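Local coordinates for protein probable oxidoreductase (Pseudomonas aeruginosa, PDB 4B7C) that probably acts as an NADP-dependent oxidoreductase of the medium-chain dehydrogenase/reductase superfamily, with a GroES-like domain beside a Rossmann-fold cofactor domain, at residues L320-L323 and F324-E327; A53-G56 and W57-A61; L291-M294 and A295-L298; L123-Y126 and L127-L130; N204-L207 and A208-L211. One frame throughout, in Å; residues are numbered along the deposited sequence.

Contact 1 (L320-L323 and F324-E327); sequences LLKL and FSGE
Phe324 N donates to Leu321 O at 2.9 Å with an N-H...O angle of 147°, one of a set of successive i+3 to i bonds, the 3-10 spacing, in the turns that follow helix 316-321. One residue earlier the same spacing recurs, with Leu323 N giving its proton to Leu320 O at 3.1 Å. One residue later it recurs again but weakly, Ser325 N lying 3.4 Å from Lys322 O. That last carbonyl also accepts from the side-chain amide of Asn328, so its satisfaction does not rest on the weak turn bond alone. Around the Phe324 ring, Leu323 CB lies over one face, 4.3 Å from Phe324 CD2, while Leu320 O approaches the ring obliquely, 3.9 Å from Phe324 CD2. With its CG anti to the carbonyl carbon (chi1 -53°), the phenyl group is carried back beside Leu320 O, toward Arg55 of helix 53-58, which it meets. Lys322 extends fully, and the Glu327 side chain crosses it at about a right angle, with Lys322 CE 3.9 Å from Glu327 OE2. The charged ends do not touch: Lys322 NZ is 4.8 Å from Glu327 OE2 and makes its salt bridge with Asp308 instead. The chemistry thus implies a run of turns whose amides are spent on carbonyls three residues back, and a lysine committed to Asp308, for which the glutamate can offer probably no more than a modest electrostatic addition.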
loop_
_atom_site.group_PDB
_atom_site.type_symbol
_atom_site.label_atom_id
_atom_site.label_comp_id
_atom_site.label_asym_id
_atom_site.label_seq_id
_atom_site.Cartn_x
_atom_site.Cartn_y
_atom_site.Cartn_z
ATOM N N LEU B 320 -7.027 -31.577 -3.148
ATOM C CA LEU B 320 -6.614 -30.202 -3.459
ATOM C C LEU B 320 -7.766 -29.288 -3.915
ATOM O O LEU B 320 -7.799 -28.112 -3.556
ATOM C CB LEU B 320 -5.507 -30.202 -4.524
ATOM C CG LEU B 320 -4.826 -28.836 -4.759
ATOM C CD1 LEU B 320 -4.272 -28.238 -3.469
ATOM C CD2 LEU B 320 -3.727 -28.880 -5.808
ATOM N N LEU B 321 -8.689 -29.832 -4.711
ATOM C CA LEU B 321 -9.863 -29.079 -5.197
ATOM C C LEU B 321 -10.786 -28.642 -4.080
ATOM O O LEU B 321 -11.391 -27.570 -4.162
ATOM C CB LEU B 321 -10.668 -29.893 -6.205
ATOM C CG LEU B 321 -9.891 -30.113 -7.509
ATOM C CD1 LEU B 321 -10.747 -30.744 -8.592
ATOM C CD2 LEU B 321 -9.264 -28.824 -8.025
ATOM N N LYS B 322 -10.851 -29.449 -3.021
ATOM C CA LYS B 322 -11.670 -29.151 -1.847
ATOM C C LYS B 322 -11.273 -27.830 -1.209
ATOM O O LYS B 322 -12.064 -27.189 -0.506
ATOM C CB LYS B 322 -11.536 -30.297 -0.834
ATOM C CG LYS B 322 -12.332 -30.159 0.451
ATOM C CD LYS B 322 -12.147 -31.376 1.361
ATOM C CE LYS B 322 -13.075 -31.356 2.566
ATOM N NZ LYS B 322 -12.725 -32.475 3.500
ATOM N N LEU B 323 -10.026 -27.438 -1.438
ATOM C CA LEU B 323 -9.484 -26.189 -0.934
ATOM C C LEU B 323 -10.201 -24.980 -1.540
ATOM O O LEU B 323 -10.373 -23.953 -0.883
ATOM C CB LEU B 323 -7.992 -26.122 -1.263
ATOM C CG LEU B 323 -7.075 -25.502 -0.204
ATOM C CD1 LEU B 323 -7.521 -25.765 1.225
ATOM C CD2 LEU B 323 -5.659 -26.019 -0.413
ATOM N N PHE B 324 -10.637 -25.116 -2.787
ATOM C CA PHE B 324 -11.301 -24.016 -3.497
ATOM C C PHE B 324 -12.807 -24.159 -3.622
ATOM O O PHE B 324 -13.421 -23.514 -4.470
ATOM C CB PHE B 324 -10.723 -23.844 -4.889
ATOM C CG PHE B 324 -9.230 -23.707 -4.918
ATOM C CD1 PHE B 324 -8.614 -22.518 -4.532
ATOM C CD2 PHE B 324 -8.442 -24.758 -5.340
ATOM C CE1 PHE B 324 -7.233 -22.397 -4.570
ATOM C CE2 PHE B 324 -7.065 -24.644 -5.379
ATOM C CZ PHE B 324 -6.457 -23.464 -4.988
ATOM N N SER B 325 -13.402 -24.973 -2.764
ATOM C CA SER B 325 -14.818 -25.243 -2.823
ATOM C C SER B 325 -15.562 -24.576 -1.662
ATOM O O SER B 325 -16.780 -24.681 -1.586
ATOM C CB SER B 325 -15.014 -26.756 -2.881
ATOM O OG SER B 325 -14.977 -27.405 -1.651
ATOM N N GLY B 326 -14.853 -23.849 -0.792
ATOM C CA GLY B 326 -15.436 -23.416 0.487
ATOM C C GLY B 326 -15.882 -24.598 1.333
ATOM O O GLY B 326 -16.682 -24.471 2.264
ATOM N N GLU B 327 -15.351 -25.767 1.003
ATOM C CA GLU B 327 -15.831 -27.003 1.570
ATOM C C GLU B 327 -15.055 -27.314 2.837
ATOM O O GLU B 327 -15.649 -27.453 3.923
ATOM C CB GLU B 327 -15.685 -28.109 0.544
ATOM C CG GLU B 327 -16.655 -29.264 0.721
ATOM C CD GLU B 327 -16.386 -30.409 -0.224
ATOM O OE1 GLU B 327 -16.343 -30.210 -1.459
ATOM O OE2 GLU B 327 -16.219 -31.523 0.288
#

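Contact 2 (A53-G56 and W57-A61)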
loop_
_atom_site.group_PDB
_atom_site.type_symbol
_atom_site.label_atom_id
_atom_site.label_comp_id
_atom_site.label_asym_id
_atom_site.label_seq_id
_atom_site.Cartn_x
_atom_site.Cartn_y
_atom_site.Cartn_z
ATOM N N ALA B 53 -1.980 -21.331 -1.684
ATOM C CA ALA B 53 -0.739 -20.866 -2.326
ATOM C C ALA B 53 -0.211 -21.859 -3.356
ATOM O O ALA B 53 0.539 -21.482 -4.263
ATOM C CB ALA B 53 0.331 -20.551 -1.289
ATOM N N MET B 54 -0.615 -23.119 -3.228
ATOM C CA MET B 54 -0.223 -24.163 -4.197
ATOM C C MET B 54 -0.629 -23.828 -5.637
ATOM O O MET B 54 0.047 -24.197 -6.605
ATOM C CB MET B 54 -0.842 -25.509 -3.828
ATOM C CG MET B 54 -0.098 -26.231 -2.728
ATOM S SD MET B 54 -0.917 -27.704 -2.165
ATOM C CE MET B 54 0.434 -28.802 -1.715
ATOM N N ARG B 55 -1.734 -23.111 -5.765
ATOM C CA ARG B 55 -2.204 -22.668 -7.083
ATOM C C ARG B 55 -1.186 -21.711 -7.751
ATOM O O ARG B 55 -0.831 -21.849 -8.943
ATOM C CB ARG B 55 -3.611 -22.066 -6.936
ATOM C CG ARG B 55 -4.452 -22.091 -8.218
ATOM C CD ARG B 55 -4.379 -23.280 -9.103
ATOM N NE ARG B 55 -4.752 -22.930 -10.472
ATOM C CZ ARG B 55 -3.954 -22.439 -11.422
ATOM N NH1 ARG B 55 -2.663 -22.213 -11.208
ATOM N NH2 ARG B 55 -4.475 -22.170 -12.620
ATOM N N GLY B 56 -0.649 -20.789 -6.960
ATOM C CA GLY B 56 0.387 -19.883 -7.443
ATOM C C GLY B 56 1.664 -20.615 -7.807
ATOM O O GLY B 56 2.342 -20.262 -8.779
ATOM N N TRP B 57 2.017 -21.623 -7.015
ATOM C CA TRP B 57 3.263 -22.384 -7.240
ATOM C C TRP B 57 3.230 -23.143 -8.528
ATOM O O TRP B 57 4.285 -23.482 -9.084
ATOM C CB TRP B 57 3.532 -23.372 -6.109
ATOM C CG TRP B 57 3.586 -22.756 -4.745
ATOM C CD1 TRP B 57 3.837 -21.430 -4.420
ATOM C CD2 TRP B 57 3.437 -23.443 -3.455
ATOM N NE1 TRP B 57 3.810 -21.252 -3.068
ATOM C CE2 TRP B 57 3.579 -22.416 -2.429
ATOM C CE3 TRP B 57 3.189 -24.746 -3.068
ATOM C CZ2 TRP B 57 3.472 -22.706 -1.075
ATOM C CZ3 TRP B 57 3.081 -25.037 -1.704
ATOM C CH2 TRP B 57 3.212 -24.041 -0.731
ATOM N N MET B 58 2.019 -23.441 -8.990
ATOM C CA MET B 58 1.832 -24.153 -10.253
ATOM C C MET B 58 1.913 -23.244 -11.486
ATOM O O MET B 58 2.186 -23.714 -12.595
ATOM C CB MET B 58 0.482 -24.876 -10.255
ATOM C CG MET B 58 0.473 -26.134 -9.404
ATOM S SD MET B 58 -1.140 -26.984 -9.449
ATOM C CE MET B 58 -2.060 -26.069 -8.223
ATOM N N ASN B 59 1.637 -21.960 -11.287
ATOM C CA ASN B 59 1.670 -20.974 -12.370
ATOM C C ASN B 59 3.084 -20.552 -12.764
ATOM O O ASN B 59 3.964 -20.420 -11.902
ATOM C CB ASN B 59 0.850 -19.733 -11.971
ATOM C CG ASN B 59 -0.640 -19.949 -12.069
ATOM O OD1 ASN B 59 -1.118 -20.838 -12.769
ATOM N ND2 ASN B 59 -1.392 -19.123 -11.371
ATOM N N ASP B 60 3.263 -20.300 -14.063
ATOM C CA ASP B 60 4.531 -19.849 -14.635
ATOM C C ASP B 60 4.523 -18.326 -14.639
ATOM O O ASP B 60 3.979 -17.643 -15.519
ATOM C CB ASP B 60 4.801 -20.454 -16.021
ATOM C CG ASP B 60 6.299 -20.574 -16.325
ATOM O OD1 ASP B 60 7.143 -20.214 -15.471
ATOM O OD2 ASP B 60 6.632 -21.037 -17.429
ATOM N N ALA B 61 5.116 -17.798 -13.589
ATOM C CA ALA B 61 4.925 -16.422 -13.229
ATOM C C ALA B 61 5.938 -16.171 -12.148
ATOM O O ALA B 61 6.163 -17.026 -11.305
ATOM C CB ALA B 61 3.514 -16.191 -12.707
HETATM O O HOH W 1 4.513 -18.815 -9.720
#
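Arg55 NH1 donates to Asn59 OD1 at 2.6 Å, a short and nearly straight bond (N-H...O 161°) reaching from one turn of helix 53-58 to the residue just beyond its end. The oxygen lies in the guanidinium plane, at its edge, whereas the nitrogen stands above the amide's carbonyl plane; the two planes are turned 69° apart. A bend at chi2 (39°) folds the arginine chain back toward the helix end, and the same bend leaves Arg55 CD 3.7 Å from Met58 CE. NH2 of Arg55 is spent on Gly19 O. Trp57 N to Ala53 O is a sound 3.1 Å helical bond, but the backbone bonding then weakens: Met58 N has weak bonds to Met54 O and Arg55 O, Asn59 N a weak one to Arg55 O, and Asn59 N also turns to Gly56 O at 3.1 Å. A water lies 2.8 Å from both Gly56 O and Asn59 O and can bridge them, though it has more acceptors in reach than protons. Trp57 lays one indole face against the backbone, with Ala53 O 3.2 Å above the ring plane. Ala53 CB meets Trp57 CZ2 at 3.8 Å, and Met54 CG meets Trp57 CZ3 at 3.5 Å. Arg75 adds a cation-pi contact to the indole. The chemistry implies that the helix end, where main-chain bonding weakens, is tied by the short Arg55-Asn59 side-chain bond, with a water near the last carbonyls and the indole packed against Ala53 and Met54.

Contact 3 (L291-M294 and A295-L298)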
loop_
_atom_site.group_PDB
_atom_site.type_symbol
_atom_site.label_atom_id
_atom_site.label_comp_id
_atom_site.label_asym_id
_atom_site.label_seq_id
_atom_site.Cartn_x
_atom_site.Cartn_y
_atom_site.Cartn_z
ATOM N N LEU B 291 6.388 -19.603 18.010
ATOM C CA LEU B 291 5.865 -20.938 18.301
ATOM C C LEU B 291 5.640 -21.124 19.806
ATOM O O LEU B 291 4.625 -21.674 20.226
ATOM C CB LEU B 291 6.804 -22.033 17.785
ATOM C CG LEU B 291 6.841 -22.136 16.244
ATOM C CD1 LEU B 291 7.914 -23.097 15.743
ATOM C CD2 LEU B 291 5.488 -22.519 15.652
ATOM N N LYS B 292 6.593 -20.655 20.602
ATOM C CA LYS B 292 6.512 -20.774 22.061
ATOM C C LYS B 292 5.271 -20.050 22.585
ATOM O O LYS B 292 4.540 -20.596 23.398
ATOM C CB LYS B 292 7.779 -20.225 22.732
ATOM C CG LYS B 292 7.842 -20.423 24.244
ATOM C CD LYS B 292 9.045 -19.707 24.857
ATOM C CE LYS B 292 8.944 -19.621 26.378
ATOM N NZ LYS B 292 9.905 -18.646 26.962
ATOM N N GLU B 293 5.048 -18.820 22.132
ATOM C CA GLU B 293 3.889 -18.059 22.588
ATOM C C GLU B 293 2.582 -18.697 22.113
ATOM O O GLU B 293 1.646 -18.841 22.891
ATOM C CB GLU B 293 3.934 -16.598 22.157
ATOM C CG GLU B 293 2.734 -15.820 22.679
ATOM C CD GLU B 293 2.939 -14.320 22.703
ATOM O OE1 GLU B 293 3.294 -13.748 21.658
ATOM O OE2 GLU B 293 2.699 -13.707 23.762
ATOM N N MET B 294 2.541 -19.089 20.844
ATOM C CA MET B 294 1.366 -19.764 20.274
ATOM C C MET B 294 1.015 -21.028 21.066
ATOM O O MET B 294 -0.144 -21.276 21.367
ATOM C CB MET B 294 1.602 -20.128 18.806
ATOM C CG MET B 294 0.422 -20.813 18.122
ATOM S SD MET B 294 -1.009 -19.706 17.910
ATOM C CE MET B 294 -0.217 -18.467 16.880
ATOM N N ALA B 295 2.030 -21.816 21.398
ATOM C CA ALA B 295 1.852 -23.051 22.180
ATOM C C ALA B 295 1.187 -22.793 23.540
ATOM O O ALA B 295 0.334 -23.562 23.968
ATOM C CB ALA B 295 3.189 -23.772 22.374
ATOM N N THR B 296 1.572 -21.717 24.212
ATOM C CA THR B 296 0.977 -21.380 25.512
ATOM C C THR B 296 -0.486 -20.926 25.353
ATOM O O THR B 296 -1.340 -21.266 26.169
ATOM C CB THR B 296 1.786 -20.315 26.277
ATOM O OG1 THR B 296 1.683 -19.055 25.612
ATOM C CG2 THR B 296 3.245 -20.718 26.358
ATOM N N TRP B 297 -0.773 -20.163 24.306
ATOM C CA TRP B 297 -2.154 -19.742 24.032
ATOM C C TRP B 297 -3.030 -20.942 23.810
ATOM O O TRP B 297 -4.144 -21.020 24.329
ATOM C CB TRP B 297 -2.239 -18.818 22.818
ATOM C CG TRP B 297 -1.784 -17.391 23.072
ATOM C CD1 TRP B 297 -1.793 -16.686 24.274
ATOM C CD2 TRP B 297 -1.277 -16.439 22.086
ATOM N NE1 TRP B 297 -1.319 -15.409 24.110
ATOM C CE2 TRP B 297 -0.999 -15.192 22.822
ATOM C CE3 TRP B 297 -1.020 -16.495 20.721
ATOM C CZ2 TRP B 297 -0.487 -14.071 22.200
ATOM C CZ3 TRP B 297 -0.507 -15.352 20.109
ATOM C CH2 TRP B 297 -0.248 -14.170 20.829
ATOM N N LEU B 298 -2.519 -21.899 23.045
ATOM C CA LEU B 298 -3.231 -23.153 22.807
ATOM C C LEU B 298 -3.447 -23.936 24.109
ATOM O O LEU B 298 -4.558 -24.374 24.396
ATOM C CB LEU B 298 -2.481 -24.025 21.800
ATOM C CG LEU B 298 -2.476 -23.538 20.356
ATOM C CD1 LEU B 298 -1.306 -24.196 19.644
ATOM C CD2 LEU B 298 -3.791 -23.871 19.668
#
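Glu293 lays its side chain over the six-membered ring of Trp297, one helical turn ahead in helix 287-299. Glu293 CG stands 3.7 Å from the centroid of the Trp297 six-membered ring and only 13° off the ring normal, a CH-pi contact over the face. Because the glutamate chain is extended, with CG anti to the backbone N, the carboxylate runs on above the benzo part and lies almost parallel to it, the planes 12° apart; Glu293 CD is 3.5 Å from Trp297 CZ2. The carboxylate's polar partner lies elsewhere, OE1 bonding to the hydroxyl of Tyr138 on helix 132-145. Thr296 takes a rotamer (chi1 69°) that puts OG1 between its own N and carbonyl carbon and so brings it back to Glu293 O at 2.7 Å. That carbonyl is gripped twice, for Trp297 N also donates to it at 3.1 Å. The methyl branch of Thr296, CG2, points at Lys292 O from 3.2 Å. The bend at chi2 brings Met294 SD to within 4.3 Å of Trp297 CE3, while Met294 CG lies 4.1 Å from Leu298 CD1. Met294 and Trp297 continue onto Ile169 of helix 161-172. The chemistry implies an amphipathic helix: one flank ties its carboxylate to Tyr138 and sets its CG methylene over the indole face, the next satisfies a threonine hydroxyl internally, and the methionine–leucine flank packs inward.

Contact 4 (L123-Y126 and L127-L130); sequences LPRY and LSAL
The Arg125 guanidinium has Ser128 OG at its edge, near its plane but without a bond between them, and the Tyr126 ring is approached obliquely by Leu130 O, 3.7 Å from Tyr126 CD1. These groups flank a run of 3-10 turns in the connection from strand 114-116 to helix 132-145, a stretch that leads from the GroES-like part of the fold toward the Rossmann part. Its evidence is in the three-residue spacing: Tyr126 N bonds to Leu123 O, Leu127 N to Pro124 O at 2.9 Å, and Ser128 N to Arg125 O at 3.1 Å. The last carbonyl is gripped twice. Ser128 N sits high above its plane, 74° out, while Leu130 N comes nearly along the C=O axis at 3.0 Å, so the two donors arrive from clearly different directions; the second bond spans five residues and closes a wider turn. With CG anti to the backbone N (chi1 -171°), Arg125 CG comes 3.8 Å from Ser128 OG; the bends beyond it turn the guanidinium toward Glu307. Arg125 NH2 makes a salt bridge with Glu307 OE1, and Ser128 OG is hydrogen-bonded to Glu307 OE2 and also to Ser305 OG. One carboxylate thus ties residues three apart. Tyr126 OH reaches Asp117 O, which fixes the far end of the ring. Leu127 packs on Tyr47 and Val333 of the neighbouring strands, its CB 3.3 Å from Pro124 O. At the near end of the tyrosine, Tyr126 CD1 lies 3.8 Å from Leu130 CB and Tyr126 CE1 lies 4.1 Å from Leu130 CD1.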
loop_
_atom_site.group_PDB
_atom_site.type_symbol
_atom_site.label_atom_id
_atom_site.label_comp_id
_atom_site.label_asym_id
_atom_site.label_seq_id
_atom_site.Cartn_x
_atom_site.Cartn_y
_atom_site.Cartn_z
ATOM N N LEU B 123 0.910 -34.015 15.647
ATOM C CA LEU B 123 1.765 -33.776 14.487
ATOM C C LEU B 123 1.136 -32.848 13.446
ATOM O O LEU B 123 1.804 -31.940 12.994
ATOM C CB LEU B 123 2.178 -35.085 13.819
ATOM C CG LEU B 123 3.467 -35.746 14.309
ATOM C CD1 LEU B 123 3.835 -36.879 13.353
ATOM C CD2 LEU B 123 4.603 -34.724 14.320
ATOM N N PRO B 124 -0.144 -33.065 13.090
ATOM C CA PRO B 124 -0.750 -32.219 12.080
ATOM C C PRO B 124 -0.860 -30.760 12.482
ATOM O O PRO B 124 -0.923 -29.902 11.610
ATOM C CB PRO B 124 -2.160 -32.796 11.931
ATOM C CG PRO B 124 -2.068 -34.184 12.430
ATOM C CD PRO B 124 -1.077 -34.112 13.548
ATOM N N ARG B 125 -0.855 -30.486 13.785
ATOM C CA ARG B 125 -0.933 -29.119 14.280
ATOM C C ARG B 125 0.327 -28.294 13.948
ATOM O O ARG B 125 0.294 -27.063 13.916
ATOM C CB ARG B 125 -1.203 -29.078 15.783
ATOM C CG ARG B 125 -1.492 -27.660 16.262
ATOM C CD ARG B 125 -2.615 -27.581 17.271
ATOM N NE ARG B 125 -3.801 -28.329 16.867
ATOM C CZ ARG B 125 -4.589 -29.010 17.697
ATOM N NH1 ARG B 125 -4.332 -29.074 19.002
ATOM N NH2 ARG B 125 -5.640 -29.648 17.210
ATOM N N TYR B 126 1.426 -28.989 13.694
ATOM C CA TYR B 126 2.656 -28.338 13.238
ATOM C C TYR B 126 2.567 -27.922 11.760
ATOM O O TYR B 126 3.534 -27.427 11.188
ATOM C CB TYR B 126 3.872 -29.242 13.466
ATOM C CG TYR B 126 4.252 -29.299 14.925
ATOM C CD1 TYR B 126 4.840 -28.208 15.545
ATOM C CD2 TYR B 126 4.014 -30.433 15.674
ATOM C CE1 TYR B 126 5.186 -28.246 16.887
ATOM C CE2 TYR B 126 4.362 -30.487 17.006
ATOM C CZ TYR B 126 4.935 -29.393 17.624
ATOM O OH TYR B 126 5.291 -29.487 18.953
ATOM N N LEU B 127 1.401 -28.151 11.158
ATOM C CA LEU B 127 1.092 -27.629 9.820
ATOM C C LEU B 127 0.023 -26.556 9.871
ATOM O O LEU B 127 -0.337 -26.002 8.837
ATOM C CB LEU B 127 0.618 -28.749 8.902
ATOM C CG LEU B 127 1.641 -29.811 8.593
ATOM C CD1 LEU B 127 0.974 -30.858 7.704
ATOM C CD2 LEU B 127 2.848 -29.178 7.928
ATOM N N SER B 128 -0.514 -26.294 11.058
ATOM C CA SER B 128 -1.594 -25.333 11.212
ATOM C C SER B 128 -1.181 -24.222 12.162
ATOM O O SER B 128 -0.312 -23.420 11.824
ATOM C CB SER B 128 -2.912 -26.005 11.642
ATOM O OG SER B 128 -2.781 -26.659 12.880
ATOM N N ALA B 129 -1.774 -24.180 13.351
ATOM C CA ALA B 129 -1.500 -23.105 14.310
ATOM C C ALA B 129 -0.023 -23.044 14.716
ATOM O O ALA B 129 0.527 -21.951 14.953
ATOM C CB ALA B 129 -2.388 -23.252 15.533
ATOM N N LEU B 130 0.625 -24.210 14.766
ATOM C CA LEU B 130 2.061 -24.290 15.098
ATOM C C LEU B 130 2.904 -24.522 13.844
ATOM O O LEU B 130 4.059 -24.963 13.908
ATOM C CB LEU B 130 2.328 -25.404 16.128
ATOM C CG LEU B 130 1.755 -25.118 17.522
ATOM C CD1 LEU B 130 1.856 -26.358 18.440
ATOM C CD2 LEU B 130 2.375 -23.897 18.184
#

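Contact 5 (N204-L207 and A208-L211)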
loop_
_atom_site.group_PDB
_atom_site.type_symbol
_atom_site.label_atom_id
_atom_site.label_comp_id
_atom_site.label_asym_id
_atom_site.label_seq_id
_atom_site.Cartn_x
_atom_site.Cartn_y
_atom_site.Cartn_z
ATOM N N ASN B 204 -24.338 -14.113 1.416
ATOM C CA ASN B 204 -25.770 -14.017 1.736
ATOM C C ASN B 204 -26.209 -12.634 2.205
ATOM O O ASN B 204 -27.378 -12.416 2.526
ATOM C CB ASN B 204 -26.142 -15.046 2.809
ATOM C CG ASN B 204 -26.113 -16.468 2.299
ATOM O OD1 ASN B 204 -26.565 -16.752 1.190
ATOM N ND2 ASN B 204 -25.613 -17.379 3.128
ATOM N N GLU B 205 -25.271 -11.701 2.233
ATOM C CA GLU B 205 -25.504 -10.382 2.793
ATOM C C GLU B 205 -24.603 -9.356 2.112
ATOM O O GLU B 205 -23.494 -9.682 1.707
ATOM C CB GLU B 205 -25.266 -10.441 4.300
ATOM C CG GLU B 205 -25.184 -9.104 4.990
ATOM C CD GLU B 205 -24.781 -9.236 6.448
ATOM O OE1 GLU B 205 -24.181 -10.258 6.861
ATOM O OE2 GLU B 205 -25.076 -8.306 7.204
ATOM N N ASP B 206 -25.090 -8.129 1.959
ATOM C CA ASP B 206 -24.273 -7.072 1.353
ATOM C C ASP B 206 -23.112 -6.710 2.280
ATOM O O ASP B 206 -23.321 -6.363 3.447
ATOM C CB ASP B 206 -25.105 -5.826 1.045
ATOM C CG ASP B 206 -24.269 -4.703 0.425
ATOM O OD1 ASP B 206 -23.825 -4.849 -0.736
ATOM O OD2 ASP B 206 -24.062 -3.676 1.111
ATOM N N LEU B 207 -21.894 -6.778 1.750
ATOM C CA LEU B 207 -20.675 -6.562 2.553
ATOM C C LEU B 207 -20.613 -5.162 3.158
ATOM O O LEU B 207 -20.358 -5.007 4.350
ATOM C CB LEU B 207 -19.416 -6.827 1.719
ATOM C CG LEU B 207 -18.085 -6.642 2.486
ATOM C CD1 LEU B 207 -18.069 -7.215 3.906
ATOM C CD2 LEU B 207 -16.942 -7.229 1.670
ATOM N N ALA B 208 -20.869 -4.150 2.331
ATOM C CA ALA B 208 -20.888 -2.750 2.789
ATOM C C ALA B 208 -21.847 -2.531 3.964
ATOM O O ALA B 208 -21.493 -1.890 4.961
ATOM C CB ALA B 208 -21.237 -1.813 1.644
ATOM N N ALA B 209 -23.058 -3.067 3.836
ATOM C CA ALA B 209 -24.064 -3.003 4.908
ATOM C C ALA B 209 -23.565 -3.716 6.167
ATOM O O ALA B 209 -23.697 -3.214 7.294
ATOM C CB ALA B 209 -25.380 -3.617 4.445
ATOM N N GLY B 210 -22.980 -4.888 5.961
ATOM C CA GLY B 210 -22.397 -5.655 7.064
ATOM C C GLY B 210 -21.303 -4.870 7.780
ATOM O O GLY B 210 -21.259 -4.818 9.013
ATOM N N LEU B 211 -20.428 -4.242 6.998
ATOM C CA LEU B 211 -19.325 -3.444 7.550
ATOM C C LEU B 211 -19.839 -2.241 8.328
ATOM O O LEU B 211 -19.293 -1.902 9.385
ATOM C CB LEU B 211 -18.363 -2.987 6.438
ATOM C CG LEU B 211 -17.515 -4.082 5.798
ATOM C CD1 LEU B 211 -16.842 -3.580 4.536
ATOM C CD2 LEU B 211 -16.486 -4.572 6.806
#
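Asp206 OD2 accepts from Ala209 N at 3.0 Å with an N-H...O angle of 155°, the capping bond of an aspartate at the N-cap of helix 207-214. The amide meets the carboxylate on its anti side and somewhat above it, 32° out of plane. CG stands anti to the backbone N (chi1 179°), a rotamer that swings the carboxylate over the first turn; there the same Asp206 OD2 also rests 3.4 Å from the methyl CB of Ala208. The main chain of Asp206 takes the next amide, Gly210 N to Asp206 O at 2.9 Å, and Leu207 O continues the pattern by accepting Leu211 N at 2.8 Å. Between the leucines, Leu207 CD1 meets Leu211 CG at 3.7 Å, the two branched side chains lying obliquely across each other one turn apart. This is the start of the helix that leaves strand 198-201, within the chain the outermost strand on one side of the Rossmann parallel sheet, on the crossover to strand 219-224. Outside that first layer, Leu207 and Leu211 both press on Ile200 of strand 198-201 and on Thr233 of helix 228-235, which sets the apolar flank of the turn against strand 198-201 and the neighbouring helix 228-235. Glu205, just ahead of the cap, extends alongside the turn, bringing Glu205 OE2 to 3.8 Å from Gly210 CA, where the glycine has no side chain in the way. That carboxylate makes a salt bridge with Arg213 NH1 on the following turn of the helix.

From the N terminus the order is contact 2, contact 4, contact 5, contact 3, contact 1; each is a continuous stretch, so they run in series, none nesting or crossing and none closing a long loop. Contact 2, from the GroES-like range, is met much later in the chain by contact 1: Leu320 CD1 lies 3.6 Å from Met54 SD, joining helices 53-58 and 316-321. Contact 4, in the connection before helix 132-145, is covered by contact 3 on helix 287-299, where Met294 CG is 3.7 Å from Leu130 CD2. Contact 5 stands apart at the Rossmann sheet's edge, its centre about 24 Å from that of contact 1.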